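Long-range contact in general Secretion Pathway Protein (Vibrio vulnificus, PDB 4G54), which probably binds peptidoglycan in the periplasm as part of the EpsAB fusion protein of the type II secretion system: residues W69-L81 against V92-L104. Residues are numbered along the deposited sequence; the frame is centred on the assembly and turned at random.
Sequences WQELQQTPHPLLL and VVLLEVDPERVVL
The antiparallel beta hairpin of strands 79-85 and 88-97, at the middle of the six-stranded sheet in the peptidase C39-like GspA domain, supplies the backbone half of this contact; helix 69-73, packed over the C-terminal end of strand 88-97 at Val97, and the connection that follows the helix supply the remainder. Leu79 faces Leu94 and Leu81 faces Val92 as hydrogen-bonded pairs, four bonds in all. Leu94 N to Leu79 O (2.7 Å) and Leu81 N to Val92 O are short, while Leu79 N meets Leu94 O at 3.2 Å. Pro78, just ahead of the strand, sets its CB 3.2 Å from that same Leu94 O. Between the bonded pairs, Leu80 and Val93 form a non-hydrogen-bonded pair, and Leu80 sends CD1 to Val93 CG2 on the sheet face that these two share. The other face carries Leu79, Leu81, Val92 and Leu94. There Leu81 lays CG against Leu94 CB, and Leu94, its CG anti to the backbone N (chi1 173°), meets Leu72 tip to tip, CD2 to CD1 at 3.7 Å. The helix thus closes over this apolar layer, with helix 115-121 adding Leu118 against both Trp69 and Leu81.

Farther along, Val97 points its two methyls at the helix: CG1 lies 3.6 Å from Leu72 O, and CG2 lies 3.6 Å from Trp69 CZ3. The indole and the Val97 side chain run alongside each other with opposed directions, and the ring presents its edge to Val102 CG1 and Pro99 O. Two waters bridge the segments. One donates to both carbonyls, Gln73 O and Val97 O; the other accepts from the indole N-H, Trp69 NE1, at 3.0 Å and donates to Pro99 O at 2.7 Å.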
loop_
_atom_site.group_PDB
_atom_site.type_symbol
_atom_site.label_atom_id
_atom_site.label_comp_id
_atom_site.label_asym_id
_atom_site.label_seq_id
_atom_site.Cartn_x
_atom_site.Cartn_y
_atom_site.Cartn_z
ATOM N N TRP A 69 -5.257 16.769 -2.881
ATOM C CA TRP A 69 -5.608 16.067 -4.091
ATOM C C TRP A 69 -4.409 15.775 -4.969
ATOM O O TRP A 69 -4.375 14.707 -5.620
ATOM C CB TRP A 69 -6.627 16.987 -4.866
ATOM C CG TRP A 69 -6.939 16.582 -6.234
ATOM C CD1 TRP A 69 -6.896 17.412 -7.329
ATOM C CD2 TRP A 69 -7.451 15.293 -6.746
ATOM N NE1 TRP A 69 -7.330 16.757 -8.467
ATOM C CE2 TRP A 69 -7.673 15.465 -8.150
ATOM C CE3 TRP A 69 -7.738 14.045 -6.161
ATOM C CZ2 TRP A 69 -8.148 14.434 -8.981
ATOM C CZ3 TRP A 69 -8.216 13.020 -6.988
ATOM C CH2 TRP A 69 -8.443 13.228 -8.366
ATOM N N GLN A 70 -3.433 16.702 -5.001
ATOM C CA GLN A 70 -2.170 16.484 -5.751
ATOM C C GLN A 70 -1.519 15.211 -5.166
ATOM O O GLN A 70 -1.144 14.286 -5.910
ATOM C CB GLN A 70 -1.232 17.711 -5.636
ATOM C CG GLN A 70 0.127 17.414 -6.259
ATOM C CD GLN A 70 0.208 17.410 -7.806
ATOM O OE1 GLN A 70 -0.820 17.412 -8.542
ATOM N NE2 GLN A 70 1.475 17.385 -8.321
ATOM N N GLU A 71 -1.474 15.111 -3.837
ATOM C CA GLU A 71 -0.816 13.946 -3.198
ATOM C C GLU A 71 -1.615 12.656 -3.450
ATOM O O GLU A 71 -1.005 11.597 -3.741
ATOM C CB GLU A 71 -0.612 14.188 -1.705
ATOM C CG GLU A 71 0.417 15.240 -1.402
ATOM C CD GLU A 71 0.370 15.786 0.028
ATOM O OE1 GLU A 71 -0.670 15.706 0.726
ATOM O OE2 GLU A 71 1.431 16.326 0.462
ATOM N N LEU A 72 -2.946 12.717 -3.425
ATOM C CA LEU A 72 -3.736 11.541 -3.582
ATOM C C LEU A 72 -3.473 10.987 -4.987
ATOM O O LEU A 72 -3.327 9.783 -5.190
ATOM C CB LEU A 72 -5.230 11.935 -3.426
ATOM C CG LEU A 72 -6.151 10.696 -3.445
ATOM C CD1 LEU A 72 -5.894 9.938 -2.119
ATOM C CD2 LEU A 72 -7.602 11.098 -3.495
ATOM N N GLN A 73 -3.342 11.853 -5.969
ATOM C CA GLN A 73 -3.086 11.381 -7.332
ATOM C C GLN A 73 -1.795 10.625 -7.473
ATOM O O GLN A 73 -1.703 9.820 -8.445
ATOM C CB GLN A 73 -3.033 12.574 -8.313
ATOM C CG GLN A 73 -4.437 13.135 -8.565
ATOM C CD GLN A 73 -4.340 14.458 -9.335
ATOM O OE1 GLN A 73 -4.449 15.603 -8.769
ATOM N NE2 GLN A 73 -4.103 14.322 -10.624
ATOM N N GLN A 74 -0.825 10.820 -6.561
ATOM C CA GLN A 74 0.470 10.157 -6.667
ATOM C C GLN A 74 0.493 8.831 -5.946
ATOM O O GLN A 74 1.561 8.216 -5.834
ATOM C CB GLN A 74 1.550 11.067 -6.055
ATOM C CG GLN A 74 1.603 12.481 -6.624
ATOM C CD GLN A 74 2.164 12.528 -8.009
ATOM O OE1 GLN A 74 1.989 11.593 -8.820
ATOM N NE2 GLN A 74 2.857 13.635 -8.321
ATOM N N THR A 75 -0.645 8.439 -5.384
ATOM C CA THR A 75 -0.536 7.170 -4.542
ATOM C C THR A 75 -0.069 5.979 -5.356
ATOM O O THR A 75 -0.644 5.718 -6.440
ATOM C CB THR A 75 -1.817 6.864 -3.783
ATOM O OG1 THR A 75 -1.568 5.796 -2.851
ATOM C CG2 THR A 75 -2.972 6.498 -4.674
ATOM N N PRO A 76 0.878 5.258 -4.757
ATOM C CA PRO A 76 1.415 4.092 -5.515
ATOM C C PRO A 76 0.543 2.826 -5.318
ATOM O O PRO A 76 0.838 1.772 -5.975
ATOM C CB PRO A 76 2.827 3.898 -4.899
ATOM C CG PRO A 76 2.661 4.402 -3.504
ATOM C CD PRO A 76 1.752 5.599 -3.597
ATOM N N HIS A 77 -0.502 2.850 -4.459
ATOM C CA HIS A 77 -1.335 1.651 -4.261
ATOM C C HIS A 77 -2.656 2.135 -3.690
ATOM O O HIS A 77 -2.861 3.336 -3.373
ATOM C CB HIS A 77 -0.661 0.701 -3.223
ATOM C CG HIS A 77 -0.047 1.414 -2.038
ATOM N ND1 HIS A 77 -0.742 1.978 -0.992
ATOM C CD2 HIS A 77 1.271 1.529 -1.732
ATOM C CE1 HIS A 77 0.110 2.470 -0.095
ATOM N NE2 HIS A 77 1.347 2.247 -0.536
ATOM N N PRO A 78 -3.634 1.276 -3.602
ATOM C CA PRO A 78 -4.958 1.666 -3.149
ATOM C C PRO A 78 -4.908 2.189 -1.699
ATOM O O PRO A 78 -4.006 1.871 -0.913
ATOM C CB PRO A 78 -5.789 0.364 -3.256
ATOM C CG PRO A 78 -5.097 -0.355 -4.409
ATOM C CD PRO A 78 -3.590 -0.077 -4.196
ATOM N N LEU A 79 -5.900 3.028 -1.371
ATOM C CA LEU A 79 -6.036 3.653 -0.040
ATOM C C LEU A 79 -7.449 3.568 0.399
ATOM O O LEU A 79 -8.406 3.370 -0.454
ATOM C CB LEU A 79 -5.721 5.207 -0.170
ATOM C CG LEU A 79 -4.265 5.492 -0.514
ATOM C CD1 LEU A 79 -4.097 6.982 -0.687
ATOM C CD2 LEU A 79 -3.279 5.072 0.567
ATOM N N LEU A 80 -7.705 3.771 1.720
ATOM C CA LEU A 80 -9.111 3.899 2.207
ATOM C C LEU A 80 -9.390 5.404 2.425
ATOM O O LEU A 80 -8.572 6.060 3.134
ATOM C CB LEU A 80 -9.266 3.146 3.531
ATOM C CG LEU A 80 -10.730 3.130 4.075
ATOM C CD1 LEU A 80 -11.619 2.165 3.191
ATOM C CD2 LEU A 80 -10.654 2.590 5.530
ATOM N N LEU A 81 -10.440 5.923 1.764
ATOM C CA LEU A 81 -10.736 7.362 1.883
ATOM C C LEU A 81 -11.776 7.508 3.000
ATOM O O LEU A 81 -12.757 6.771 3.060
ATOM C CB LEU A 81 -11.359 7.916 0.584
ATOM C CG LEU A 81 -10.478 7.715 -0.647
ATOM C CD1 LEU A 81 -11.195 8.445 -1.802
ATOM C CD2 LEU A 81 -9.072 8.237 -0.432
ATOM N N VAL A 92 -14.450 4.490 1.956
ATOM C CA VAL A 92 -14.533 3.845 0.639
ATOM C C VAL A 92 -13.101 3.573 0.140
ATOM O O VAL A 92 -12.172 4.285 0.500
ATOM C CB VAL A 92 -15.341 4.748 -0.356
ATOM C CG1 VAL A 92 -14.581 6.055 -0.727
ATOM C CG2 VAL A 92 -15.708 3.986 -1.545
ATOM N N VAL A 93 -12.911 2.458 -0.554
ATOM C CA VAL A 93 -11.602 2.148 -1.098
ATOM C C VAL A 93 -11.362 2.897 -2.365
ATOM O O VAL A 93 -12.183 2.856 -3.295
ATOM C CB VAL A 93 -11.401 0.620 -1.288
ATOM C CG1 VAL A 93 -10.127 0.338 -2.100
ATOM C CG2 VAL A 93 -11.357 -0.058 0.108
ATOM N N LEU A 94 -10.211 3.593 -2.432
ATOM C CA LEU A 94 -9.774 4.193 -3.716
ATOM C C LEU A 94 -8.912 3.158 -4.386
ATOM O O LEU A 94 -7.844 2.770 -3.886
ATOM C CB LEU A 94 -8.938 5.476 -3.428
ATOM C CG LEU A 94 -8.270 6.102 -4.668
ATOM C CD1 LEU A 94 -9.284 6.709 -5.541
ATOM C CD2 LEU A 94 -7.288 7.200 -4.191
ATOM N N LEU A 95 -9.340 2.718 -5.584
ATOM C CA LEU A 95 -8.596 1.722 -6.333
ATOM C C LEU A 95 -7.690 2.386 -7.294
ATOM O O LEU A 95 -6.534 1.906 -7.443
ATOM C CB LEU A 95 -9.604 0.755 -7.100
ATOM C CG LEU A 95 -9.005 -0.278 -8.032
ATOM C CD1 LEU A 95 -8.243 -1.338 -7.234
ATOM C CD2 LEU A 95 -10.195 -0.938 -8.808
ATOM N N GLU A 96 -8.178 3.372 -8.064
ATOM C CA GLU A 96 -7.253 4.099 -8.955
ATOM C C GLU A 96 -7.700 5.539 -9.095
ATOM O O GLU A 96 -8.801 5.870 -8.769
ATOM C CB GLU A 96 -7.102 3.452 -10.289
ATOM C CG GLU A 96 -8.373 3.240 -11.008
ATOM C CD GLU A 96 -8.097 2.401 -12.311
ATOM O OE1 GLU A 96 -8.651 1.316 -12.490
ATOM O OE2 GLU A 96 -7.265 2.876 -13.129
ATOM N N VAL A 97 -6.806 6.345 -9.615
ATOM C CA VAL A 97 -7.034 7.790 -9.620
ATOM C C VAL A 97 -6.307 8.396 -10.789
ATOM O O VAL A 97 -5.171 7.978 -11.123
ATOM C CB VAL A 97 -6.546 8.453 -8.301
ATOM C CG1 VAL A 97 -5.034 8.090 -7.926
ATOM C CG2 VAL A 97 -6.732 9.996 -8.389
ATOM N N ASP A 98 -6.964 9.369 -11.433
ATOM C CA ASP A 98 -6.288 10.182 -12.488
ATOM C C ASP A 98 -6.807 11.625 -12.322
ATOM O O ASP A 98 -7.605 11.852 -11.414
ATOM C CB ASP A 98 -6.427 9.566 -13.887
ATOM C CG ASP A 98 -7.828 9.675 -14.478
ATOM O OD1 ASP A 98 -8.585 10.612 -14.124
ATOM O OD2 ASP A 98 -8.153 8.863 -15.396
ATOM N N PRO A 99 -6.303 12.607 -13.088
ATOM C CA PRO A 99 -6.795 13.998 -12.863
ATOM C C PRO A 99 -8.278 14.228 -13.002
ATOM O O PRO A 99 -8.781 15.241 -12.472
ATOM C CB PRO A 99 -6.084 14.788 -13.972
ATOM C CG PRO A 99 -4.806 14.025 -14.099
ATOM C CD PRO A 99 -5.136 12.594 -13.986
ATOM N N GLU A 100 -8.964 13.314 -13.677
ATOM C CA GLU A 100 -10.374 13.546 -13.935
ATOM C C GLU A 100 -11.376 12.723 -13.090
ATOM O O GLU A 100 -12.549 13.145 -12.942
ATOM C CB GLU A 100 -10.643 13.317 -15.440
ATOM C CG GLU A 100 -9.998 14.374 -16.387
ATOM C CD GLU A 100 -10.261 14.025 -17.854
ATOM O OE1 GLU A 100 -10.497 12.829 -18.141
ATOM O OE2 GLU A 100 -10.263 14.920 -18.720
ATOM N N ARG A 101 -10.950 11.564 -12.588
ATOM C CA ARG A 101 -11.899 10.589 -12.014
ATOM C C ARG A 101 -11.188 9.699 -11.023
ATOM O O ARG A 101 -9.973 9.486 -11.150
ATOM C CB ARG A 101 -12.502 9.634 -13.094
ATOM C CG ARG A 101 -11.485 8.596 -13.691
ATOM C CD ARG A 101 -11.071 7.301 -12.790
ATOM N NE ARG A 101 -9.591 6.994 -12.665
ATOM C CZ ARG A 101 -8.909 6.137 -13.453
ATOM N NH1 ARG A 101 -9.551 5.461 -14.421
ATOM N NH2 ARG A 101 -7.580 5.918 -13.279
ATOM N N VAL A 102 -11.919 9.184 -10.055
ATOM C CA VAL A 102 -11.347 8.143 -9.176
ATOM C C VAL A 102 -12.307 6.959 -9.277
ATOM O O VAL A 102 -13.497 7.099 -9.595
ATOM C CB VAL A 102 -11.255 8.593 -7.747
ATOM C CG1 VAL A 102 -10.146 9.692 -7.592
ATOM C CG2 VAL A 102 -12.654 9.103 -7.160
ATOM N N VAL A 103 -11.707 5.782 -9.139
ATOM C CA VAL A 103 -12.496 4.527 -9.082
ATOM C C VAL A 103 -12.555 4.084 -7.649
ATOM O O VAL A 103 -11.550 3.946 -6.959
ATOM C CB VAL A 103 -11.897 3.408 -9.978
ATOM C CG1 VAL A 103 -12.685 2.090 -9.803
ATOM C CG2 VAL A 103 -11.929 3.945 -11.400
ATOM N N LEU A 104 -13.787 3.944 -7.148
ATOM C CA LEU A 104 -14.062 3.658 -5.722
ATOM C C LEU A 104 -14.694 2.272 -5.572
ATOM O O LEU A 104 -15.521 1.861 -6.395
ATOM C CB LEU A 104 -14.997 4.720 -5.175
ATOM C CG LEU A 104 -14.483 6.164 -5.314
ATOM C CD1 LEU A 104 -15.542 7.059 -4.661
ATOM C CD2 LEU A 104 -13.108 6.279 -4.651
HETATM O O HOH W 1 -7.627 17.471 -11.389
HETATM O O HOH W 2 -2.904 9.800 -10.791
#